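Local coordinates for SH2 domain-containing protein 3C (Homo sapiens, PDB 3T6G), which acts as an adapter in cell adhesion and migration signalling, its closed Cdc25-homology domain lacking canonical exchange activity but binding BCAR1, at residues 47-60 and 264-278. The protein carries 2 engineered substitutions. Sequence-based numbering, arbitrary orientation.
Sequences EVDARTLARHVTKV and LQGFQARPELLEVFS
The imidazole of H56 is filled on both faces and bonded through both ring nitrogens. L273 sits over one face, its CD1 3.5 Å from the ring centroid and almost along the ring normal, a CH-pi contact. The opposite face receives the edge of F267 in a T-shaped pair: centroids 4.6 Å apart, planes at 85°, though the closest approach is too tight in the model and the exact spacing is doubtful. In the ring plane, H56 NE2 accepts the backbone N-H of R270 at 2.9 Å, nearly straight. At the other nitrogen, H56 ND1 donates to T52 O, tilted out of the ring plane; that carbonyl also takes H56 N, from the opposite face of its plane. The two side-chain bonds restrain the ring's rotation, and since NE2 accepts from a backbone N-H, the proton is probably on ND1, consistent with a neutral imidazole.

The F277 ring offers one face to V57, whose CG2 stands 4.3 Å from the centroid, while L53 CD2 meets the ring edge in plane. The first torsion of F277 (chi1 -76°) sets its CG anti to the carbonyl carbon, directing the ring to helix 50-64. L53 CD2 also touches L273 CD2 at 3.7 Å, and V60 CG2 packs on L274 CD2 at 3.5 Å. Toward the periphery, the edge of the R270 guanidinium faces E47 in a 3.5 Å salt bridge between OE1 and NH1. L264 CD1 rests on K59 CG at the far end.

Helices 35-46 and 93-115 also touch F277. The axes of segments 50-60 and 271-276 pass 9.2 Å apart at -63°, a steep helix-helix packing that joins sequence-distant parts of the all-helical Cdc25-homology (Ras-GEF) fold, where buried H56 ties the backbone at R270, just ahead of helix 271-276, to helix 50-64.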
ATOM      1  N   GLU A  47       8.418  26.956   5.643  1.00 78.21           N
ATOM      2  CA  GLU A  47       8.382  27.604   6.965  1.00 76.60           C
ATOM      3  C   GLU A  47       8.956  26.712   8.039  1.00 69.84           C
ATOM      4  O   GLU A  47       9.316  27.174   9.115  1.00 76.85           O
ATOM      5  CB  GLU A  47       6.942  27.958   7.382  1.00 74.81           C
ATOM      6  CG  GLU A  47       6.340  29.205   6.736  1.00 79.39           C
ATOM      7  CD  GLU A  47       4.877  29.445   7.133  1.00 86.43           C
ATOM      8  OE1 GLU A  47       4.455  28.968   8.217  1.00 85.15           O
ATOM      9  OE2 GLU A  47       4.148  30.108   6.354  1.00 89.47           O
ATOM     10  N   VAL A  48       9.029  25.421   7.763  1.00 61.88           N
ATOM     11  CA  VAL A  48       9.200  24.501   8.858  1.00 58.46           C
ATOM     12  C   VAL A  48      10.169  23.368   8.523  1.00 57.36           C
ATOM     13  O   VAL A  48      10.288  22.952   7.372  1.00 56.33           O
ATOM     14  CB  VAL A  48       7.817  23.994   9.337  1.00 53.31           C
ATOM     15  CG1 VAL A  48       7.443  22.666   8.680  1.00 48.67           C
ATOM     16  CG2 VAL A  48       7.804  23.878  10.837  1.00 62.33           C
ATOM     17  N   ASP A  49      10.864  22.878   9.542  1.00 51.88           N
ATOM     18  CA  ASP A  49      11.917  21.911   9.321  1.00 57.64           C
ATOM     19  C   ASP A  49      11.363  20.546   8.854  1.00 63.33           C
ATOM     20  O   ASP A  49      10.167  20.320   8.878  1.00 72.04           O
ATOM     21  CB  ASP A  49      12.784  21.797  10.578  1.00 54.31           C
ATOM     22  CG  ASP A  49      12.093  21.057  11.708  1.00 72.23           C
ATOM     23  OD1 ASP A  49      11.105  20.331  11.459  1.00 82.36           O
ATOM     24  OD2 ASP A  49      12.561  21.179  12.855  1.00 79.07           O
ATOM     25  N   ALA A  50      12.240  19.643   8.436  1.00 66.82           N
ATOM     26  CA  ALA A  50      11.810  18.349   7.909  1.00 60.76           C
ATOM     27  C   ALA A  50      11.089  17.503   8.949  1.00 62.24           C
ATOM     28  O   ALA A  50      10.169  16.768   8.611  1.00 67.07           O
ATOM     29  CB  ALA A  50      12.985  17.589   7.375  1.00 57.71           C
ATOM     30  N   ARG A  51      11.507  17.604  10.206  1.00 56.60           N
ATOM     31  CA  ARG A  51      10.923  16.798  11.266  1.00 61.22           C
ATOM     32  C   ARG A  51       9.443  17.124  11.507  1.00 65.66           C
ATOM     33  O   ARG A  51       8.615  16.218  11.558  1.00 74.15           O
ATOM     34  CB  ARG A  51      11.725  16.893  12.560  1.00 59.59           C
ATOM     35  CG  ARG A  51      11.114  16.089  13.695  1.00 68.44           C
ATOM     36  CD  ARG A  51      12.133  15.767  14.780  1.00 76.67           C
ATOM     37  NE  ARG A  51      13.273  15.010  14.264  1.00 85.40           N
ATOM     38  CZ  ARG A  51      14.451  14.916  14.880  1.00 99.45           C
ATOM     39  NH1 ARG A  51      14.654  15.534  16.036  1.00104.17           N
ATOM     40  NH2 ARG A  51      15.436  14.210  14.339  1.00103.31           N
ATOM     41  N   THR A  52       9.097  18.401  11.610  1.00 60.06           N
ATOM     42  CA  THR A  52       7.694  18.753  11.773  1.00 61.85           C
ATOM     43  C   THR A  52       6.889  18.494  10.476  1.00 60.52           C
ATOM     44  O   THR A  52       5.707  18.205  10.518  1.00 68.34           O
ATOM     45  CB  THR A  52       7.497  20.190  12.396  1.00 62.99           C
ATOM     46  OG1 THR A  52       7.159  21.154  11.391  1.00 65.93           O
ATOM     47  CG2 THR A  52       8.748  20.625  13.112  1.00 47.25           C
ATOM     48  N   LEU A  53       7.529  18.589   9.325  1.00 56.82           N
ATOM     49  CA  LEU A  53       6.876  18.173   8.104  1.00 57.71           C
ATOM     50  C   LEU A  53       6.473  16.711   8.278  1.00 65.52           C
ATOM     51  O   LEU A  53       5.366  16.316   7.936  1.00 64.04           O
ATOM     52  CB  LEU A  53       7.830  18.294   6.917  1.00 51.97           C
ATOM     53  CG  LEU A  53       7.837  19.665   6.260  1.00 57.03           C
ATOM     54  CD1 LEU A  53       8.180  19.499   4.807  1.00 55.72           C
ATOM     55  CD2 LEU A  53       6.477  20.385   6.436  1.00 53.97           C
ATOM     56  N   ALA A  54       7.389  15.927   8.843  1.00 61.79           N
ATOM     57  CA  ALA A  54       7.216  14.488   8.972  1.00 60.06           C
ATOM     58  C   ALA A  54       6.108  14.178   9.950  1.00 63.72           C
ATOM     59  O   ALA A  54       5.265  13.328   9.684  1.00 58.07           O
ATOM     60  CB  ALA A  54       8.514  13.828   9.425  1.00 52.16           C
ATOM     61  N   ARG A  55       6.117  14.863  11.086  1.00 62.23           N
ATOM     62  CA  ARG A  55       5.095  14.641  12.086  1.00 55.44           C
ATOM     63  C   ARG A  55       3.732  14.932  11.485  1.00 57.43           C
ATOM     64  O   ARG A  55       2.770  14.198  11.709  1.00 53.44           O
ATOM     65  CB  ARG A  55       5.330  15.508  13.307  1.00 50.23           C
ATOM     66  CG  ARG A  55       6.235  14.880  14.339  1.00 63.93           C
ATOM     67  CD  ARG A  55       6.196  15.687  15.643  1.00 84.23           C
ATOM     68  NE  ARG A  55       7.452  15.603  16.381  1.00 92.94           N
ATOM     69  CZ  ARG A  55       8.390  16.543  16.380  1.00104.83           C
ATOM     70  NH1 ARG A  55       8.211  17.663  15.688  1.00114.10           N
ATOM     71  NH2 ARG A  55       9.504  16.371  17.081  1.00109.51           N
ATOM     72  N   HIS A  56       3.647  15.994  10.699  1.00 55.00           N
ATOM     73  CA  HIS A  56       2.364  16.351  10.121  1.00 53.69           C
ATOM     74  C   HIS A  56       1.776  15.308   9.161  1.00 67.66           C
ATOM     75  O   HIS A  56       0.594  14.997   9.273  1.00 64.36           O
ATOM     76  CB  HIS A  56       2.426  17.726   9.486  1.00 42.76           C
ATOM     77  CG  HIS A  56       2.332  18.835  10.489  1.00 56.43           C
ATOM     78  ND1 HIS A  56       3.261  19.001  11.494  1.00 53.16           N
ATOM     79  CD2 HIS A  56       1.387  19.784  10.686  1.00 57.92           C
ATOM     80  CE1 HIS A  56       2.907  20.019  12.249  1.00 51.59           C
ATOM     81  NE2 HIS A  56       1.776  20.519  11.778  1.00 57.20           N
ATOM     82  N   VAL A  57       2.591  14.772   8.234  1.00 66.81           N
ATOM     83  CA  VAL A  57       2.082  13.821   7.246  1.00 57.78           C
ATOM     84  C   VAL A  57       1.731  12.512   7.881  1.00 52.54           C
ATOM     85  O   VAL A  57       0.835  11.838   7.411  1.00 47.87           O
ATOM     86  CB  VAL A  57       3.103  13.384   6.188  1.00 58.07           C
ATOM     87  CG1 VAL A  57       2.564  13.641   4.791  1.00 56.61           C
ATOM     88  CG2 VAL A  57       4.436  13.985   6.448  1.00 63.32           C
ATOM     89  N   THR A  58       2.527  12.113   8.870  1.00 46.85           N
ATOM     90  CA  THR A  58       2.322  10.871   9.556  1.00 54.02           C
ATOM     91  C   THR A  58       0.944  10.899  10.188  1.00 67.29           C
ATOM     92  O   THR A  58       0.224   9.902  10.132  1.00 56.61           O
ATOM     93  CB  THR A  58       3.347  10.671  10.648  1.00 55.37           C
ATOM     94  OG1 THR A  58       4.624  10.468  10.051  1.00 57.22           O
ATOM     95  CG2 THR A  58       2.993   9.444  11.471  1.00 56.77           C
ATOM     96  N   LYS A  59       0.581  12.042  10.779  1.00 68.97           N
ATOM     97  CA  LYS A  59      -0.714  12.171  11.443  1.00 63.47           C
ATOM     98  C   LYS A  59      -1.825  11.905  10.440  1.00 59.05           C
ATOM     99  O   LYS A  59      -2.723  11.097  10.668  1.00 54.31           O
ATOM    100  CB  LYS A  59      -0.888  13.569  12.020  1.00 64.36           C
ATOM    101  CG  LYS A  59      -1.761  13.624  13.266  1.00 70.78           C
ATOM    102  CD  LYS A  59      -3.247  13.763  12.979  1.00 71.73           C
ATOM    103  CE  LYS A  59      -3.871  14.952  13.763  1.00 92.17           C
ATOM    104  NZ  LYS A  59      -3.800  14.845  15.258  1.00 83.14           N
ATOM    105  N   VAL A  60      -1.754  12.605   9.321  1.00 50.51           N
ATOM    106  CA  VAL A  60      -2.785  12.501   8.314  1.00 47.02           C
ATOM    107  C   VAL A  60      -2.784  11.098   7.705  1.00 56.21           C
ATOM    108  O   VAL A  60      -3.830  10.537   7.423  1.00 53.66           O
ATOM    109  CB  VAL A  60      -2.547  13.561   7.248  1.00 46.10           C
ATOM    110  CG1 VAL A  60      -3.551  13.432   6.138  1.00 45.33           C
ATOM    111  CG2 VAL A  60      -2.633  14.966   7.896  1.00 49.68           C
ATOM    112  N   LEU A 264       2.910  10.872  19.062  1.00 74.85           N
ATOM    113  CA  LEU A 264       2.288  12.145  18.715  1.00 64.36           C
ATOM    114  C   LEU A 264       1.626  12.789  19.926  1.00 65.48           C
ATOM    115  O   LEU A 264       0.901  13.777  19.800  1.00 64.84           O
ATOM    116  CB  LEU A 264       1.292  11.977  17.555  1.00 56.85           C
ATOM    117  CG  LEU A 264       1.951  11.762  16.174  1.00 67.04           C
ATOM    118  CD1 LEU A 264       0.954  11.643  15.043  1.00 69.10           C
ATOM    119  CD2 LEU A 264       2.905  12.885  15.851  1.00 68.40           C
ATOM    120  N   GLN A 265       1.873  12.241  21.110  1.00 68.76           N
ATOM    121  CA  GLN A 265       1.299  12.850  22.299  1.00 75.48           C
ATOM    122  C   GLN A 265       2.030  14.158  22.592  1.00 95.97           C
ATOM    123  O   GLN A 265       3.244  14.184  22.808  1.00107.93           O
ATOM    124  CB  GLN A 265       1.278  11.891  23.500  1.00 74.33           C
ATOM    125  CG  GLN A 265       2.618  11.364  23.993  1.00 78.74           C
ATOM    126  CD  GLN A 265       2.468  10.155  24.918  1.00 88.35           C
ATOM    127  OE1 GLN A 265       1.491   9.410  24.832  1.00 93.85           O
ATOM    128  NE2 GLN A 265       3.439   9.957  25.807  1.00 90.42           N
ATOM    129  N   GLY A 266       1.284  15.253  22.565  1.00 97.17           N
ATOM    130  CA  GLY A 266       1.878  16.566  22.697  1.00 90.32           C
ATOM    131  C   GLY A 266       2.067  17.210  21.337  1.00 83.85           C
ATOM    132  O   GLY A 266       2.600  18.307  21.235  1.00 81.89           O
ATOM    133  N   PHE A 267       1.641  16.528  20.279  1.00 77.49           N
ATOM    134  CA  PHE A 267       1.778  17.104  18.949  1.00 74.57           C
ATOM    135  C   PHE A 267       0.967  18.396  18.821  1.00 74.04           C
ATOM    136  O   PHE A 267      -0.230  18.429  19.106  1.00 75.77           O
ATOM    137  CB  PHE A 267       1.417  16.093  17.842  1.00 66.47           C
ATOM    138  CG  PHE A 267       1.584  16.638  16.449  1.00 62.37           C
ATOM    139  CD1 PHE A 267       0.628  16.406  15.475  1.00 61.18           C
ATOM    140  CD2 PHE A 267       2.678  17.424  16.127  1.00 67.13           C
ATOM    141  CE1 PHE A 267       0.771  16.920  14.201  1.00 59.26           C
ATOM    142  CE2 PHE A 267       2.820  17.960  14.863  1.00 72.16           C
ATOM    143  CZ  PHE A 267       1.864  17.702  13.896  1.00 73.15           C
ATOM    144  N   GLN A 268       1.631  19.462  18.394  1.00 73.80           N
ATOM    145  CA  GLN A 268       0.962  20.745  18.195  1.00 79.96           C
ATOM    146  C   GLN A 268       0.839  21.054  16.709  1.00 69.65           C
ATOM    147  O   GLN A 268       1.746  21.643  16.104  1.00 72.64           O
ATOM    148  CB  GLN A 268       1.703  21.866  18.937  1.00 88.45           C
ATOM    149  CG  GLN A 268       1.605  21.773  20.467  1.00104.73           C
ATOM    150  CD  GLN A 268       2.318  22.919  21.200  1.00122.32           C
ATOM    151  OE1 GLN A 268       2.732  23.918  20.593  1.00120.99           O
ATOM    152  NE2 GLN A 268       2.460  22.772  22.517  1.00129.34           N
ATOM    153  N   ALA A 269      -0.279  20.648  16.118  1.00 60.43           N
ATOM    154  CA  ALA A 269      -0.382  20.671  14.662  1.00 64.40           C
ATOM    155  C   ALA A 269      -0.697  22.055  14.147  1.00 67.15           C
ATOM    156  O   ALA A 269      -1.495  22.771  14.742  1.00 68.99           O
ATOM    157  CB  ALA A 269      -1.430  19.667  14.163  1.00 59.68           C
ATOM    158  N   ARG A 270      -0.075  22.428  13.035  1.00 68.77           N
ATOM    159  CA  ARG A 270      -0.462  23.645  12.345  1.00 72.28           C
ATOM    160  C   ARG A 270      -1.462  23.288  11.259  1.00 73.40           C
ATOM    161  O   ARG A 270      -1.095  22.723  10.235  1.00 83.53           O
ATOM    162  CB  ARG A 270       0.743  24.327  11.714  1.00 73.17           C
ATOM    163  CG  ARG A 270       1.994  24.293  12.557  1.00 77.38           C
ATOM    164  CD  ARG A 270       3.164  24.781  11.731  1.00 76.72           C
ATOM    165  NE  ARG A 270       4.224  25.357  12.550  1.00 82.84           N
ATOM    166  CZ  ARG A 270       4.788  26.528  12.288  1.00 86.09           C
ATOM    167  NH1 ARG A 270       4.387  27.229  11.234  1.00 82.79           N
ATOM    168  NH2 ARG A 270       5.750  27.000  13.073  1.00 93.94           N
ATOM    169  N   PRO A 271      -2.735  23.604  11.494  1.00 63.11           N
ATOM    170  CA  PRO A 271      -3.858  23.475  10.568  1.00 62.09           C
ATOM    171  C   PRO A 271      -3.486  23.542   9.084  1.00 67.44           C
ATOM    172  O   PRO A 271      -3.795  22.597   8.338  1.00 77.69           O
ATOM    173  CB  PRO A 271      -4.747  24.668  10.944  1.00 66.25           C
ATOM    174  CG  PRO A 271      -4.192  25.194  12.300  1.00 59.06           C
ATOM    175  CD  PRO A 271      -3.180  24.182  12.767  1.00 58.65           C
ATOM    176  N   GLU A 272      -2.841  24.625   8.660  1.00 67.87           N
ATOM    177  CA  GLU A 272      -2.566  24.837   7.233  1.00 66.72           C
ATOM    178  C   GLU A 272      -1.668  23.750   6.686  1.00 66.79           C
ATOM    179  O   GLU A 272      -1.792  23.322   5.539  1.00 70.93           O
ATOM    180  CB  GLU A 272      -1.914  26.194   6.996  1.00 67.66           C
ATOM    181  CG  GLU A 272      -2.643  27.364   7.632  1.00 74.20           C
ATOM    182  CD  GLU A 272      -2.162  28.696   7.083  1.00 82.61           C
ATOM    183  OE1 GLU A 272      -1.022  29.097   7.408  1.00 82.33           O
ATOM    184  OE2 GLU A 272      -2.919  29.328   6.312  1.00 86.23           O
ATOM    185  N   LEU A 273      -0.759  23.305   7.532  1.00 69.08           N
ATOM    186  CA  LEU A 273       0.173  22.269   7.166  1.00 66.53           C
ATOM    187  C   LEU A 273      -0.587  20.975   6.974  1.00 68.70           C
ATOM    188  O   LEU A 273      -0.340  20.260   5.999  1.00 67.05           O
ATOM    189  CB  LEU A 273       1.228  22.117   8.251  1.00 74.99           C
ATOM    190  CG  LEU A 273       2.676  22.390   7.873  1.00 70.39           C
ATOM    191  CD1 LEU A 273       3.561  21.840   8.973  1.00 76.58           C
ATOM    192  CD2 LEU A 273       3.012  21.712   6.556  1.00 67.44           C
ATOM    193  N   LEU A 274      -1.518  20.673   7.884  1.00 70.04           N
ATOM    194  CA  LEU A 274      -2.365  19.479   7.717  1.00 58.49           C
ATOM    195  C   LEU A 274      -3.111  19.600   6.404  1.00 57.04           C
ATOM    196  O   LEU A 274      -3.131  18.650   5.616  1.00 58.31           O
ATOM    197  CB  LEU A 274      -3.348  19.263   8.875  1.00 57.08           C
ATOM    198  CG  LEU A 274      -2.714  18.868  10.212  1.00 56.32           C
ATOM    199  CD1 LEU A 274      -3.735  18.592  11.289  1.00 63.67           C
ATOM    200  CD2 LEU A 274      -1.857  17.670  10.029  1.00 51.08           C
ATOM    201  N   GLU A 275      -3.686  20.768   6.123  1.00 43.88           N
ATOM    202  CA  GLU A 275      -4.367  20.887   4.829  1.00 48.43           C
ATOM    203  C   GLU A 275      -3.467  20.452   3.661  1.00 61.68           C
ATOM    204  O   GLU A 275      -3.909  19.688   2.777  1.00 59.80           O
ATOM    205  CB  GLU A 275      -4.871  22.292   4.598  1.00 54.81           C
ATOM    206  CG  GLU A 275      -5.761  22.418   3.388  1.00 61.66           C
ATOM    207  CD  GLU A 275      -6.735  23.579   3.528  1.00 71.95           C
ATOM    208  OE1 GLU A 275      -6.890  24.089   4.664  1.00 73.82           O
ATOM    209  OE2 GLU A 275      -7.340  23.989   2.508  1.00 76.71           O
ATOM    210  N   VAL A 276      -2.205  20.917   3.684  1.00 56.56           N
ATOM    211  CA  VAL A 276      -1.251  20.724   2.579  1.00 50.08           C
ATOM    212  C   VAL A 276      -1.010  19.242   2.319  1.00 56.98           C
ATOM    213  O   VAL A 276      -0.860  18.805   1.185  1.00 52.66           O
ATOM    214  CB  VAL A 276       0.099  21.448   2.879  1.00 59.02           C
ATOM    215  CG1 VAL A 276       1.139  21.060   1.884  1.00 52.98           C
ATOM    216  CG2 VAL A 276      -0.087  22.990   2.886  1.00 46.36           C
ATOM    217  N   PHE A 277      -1.018  18.470   3.400  1.00 65.68           N
ATOM    218  CA  PHE A 277      -0.751  17.045   3.360  1.00 57.94           C
ATOM    219  C   PHE A 277      -2.036  16.220   3.282  1.00 62.72           C
ATOM    220  O   PHE A 277      -2.043  15.018   3.598  1.00 56.84           O
ATOM    221  CB  PHE A 277       0.045  16.649   4.599  1.00 52.31           C
ATOM    222  CG  PHE A 277       1.479  17.031   4.522  1.00 61.67           C
ATOM    223  CD1 PHE A 277       2.248  16.651   3.420  1.00 60.02           C
ATOM    224  CD2 PHE A 277       2.064  17.796   5.522  1.00 60.51           C
ATOM    225  CE1 PHE A 277       3.585  17.016   3.330  1.00 56.02           C
ATOM    226  CE2 PHE A 277       3.403  18.164   5.440  1.00 57.11           C
ATOM    227  CZ  PHE A 277       4.159  17.780   4.345  1.00 59.11           C
ATOM    228  N   SER A 278      -3.120  16.869   2.874  1.00 55.28           N
ATOM    229  CA  SER A 278      -4.376  16.173   2.698  1.00 56.36           C
ATOM    230  C   SER A 278      -4.597  15.909   1.204  1.00 61.77           C
ATOM    231  O   SER A 278      -4.393  16.819   0.372  1.00 57.36           O
ATOM    232  CB  SER A 278      -5.537  16.975   3.305  1.00 55.12           C
ATOM    233  OG  SER A 278      -6.407  17.460   2.296  1.00 60.54           O
TER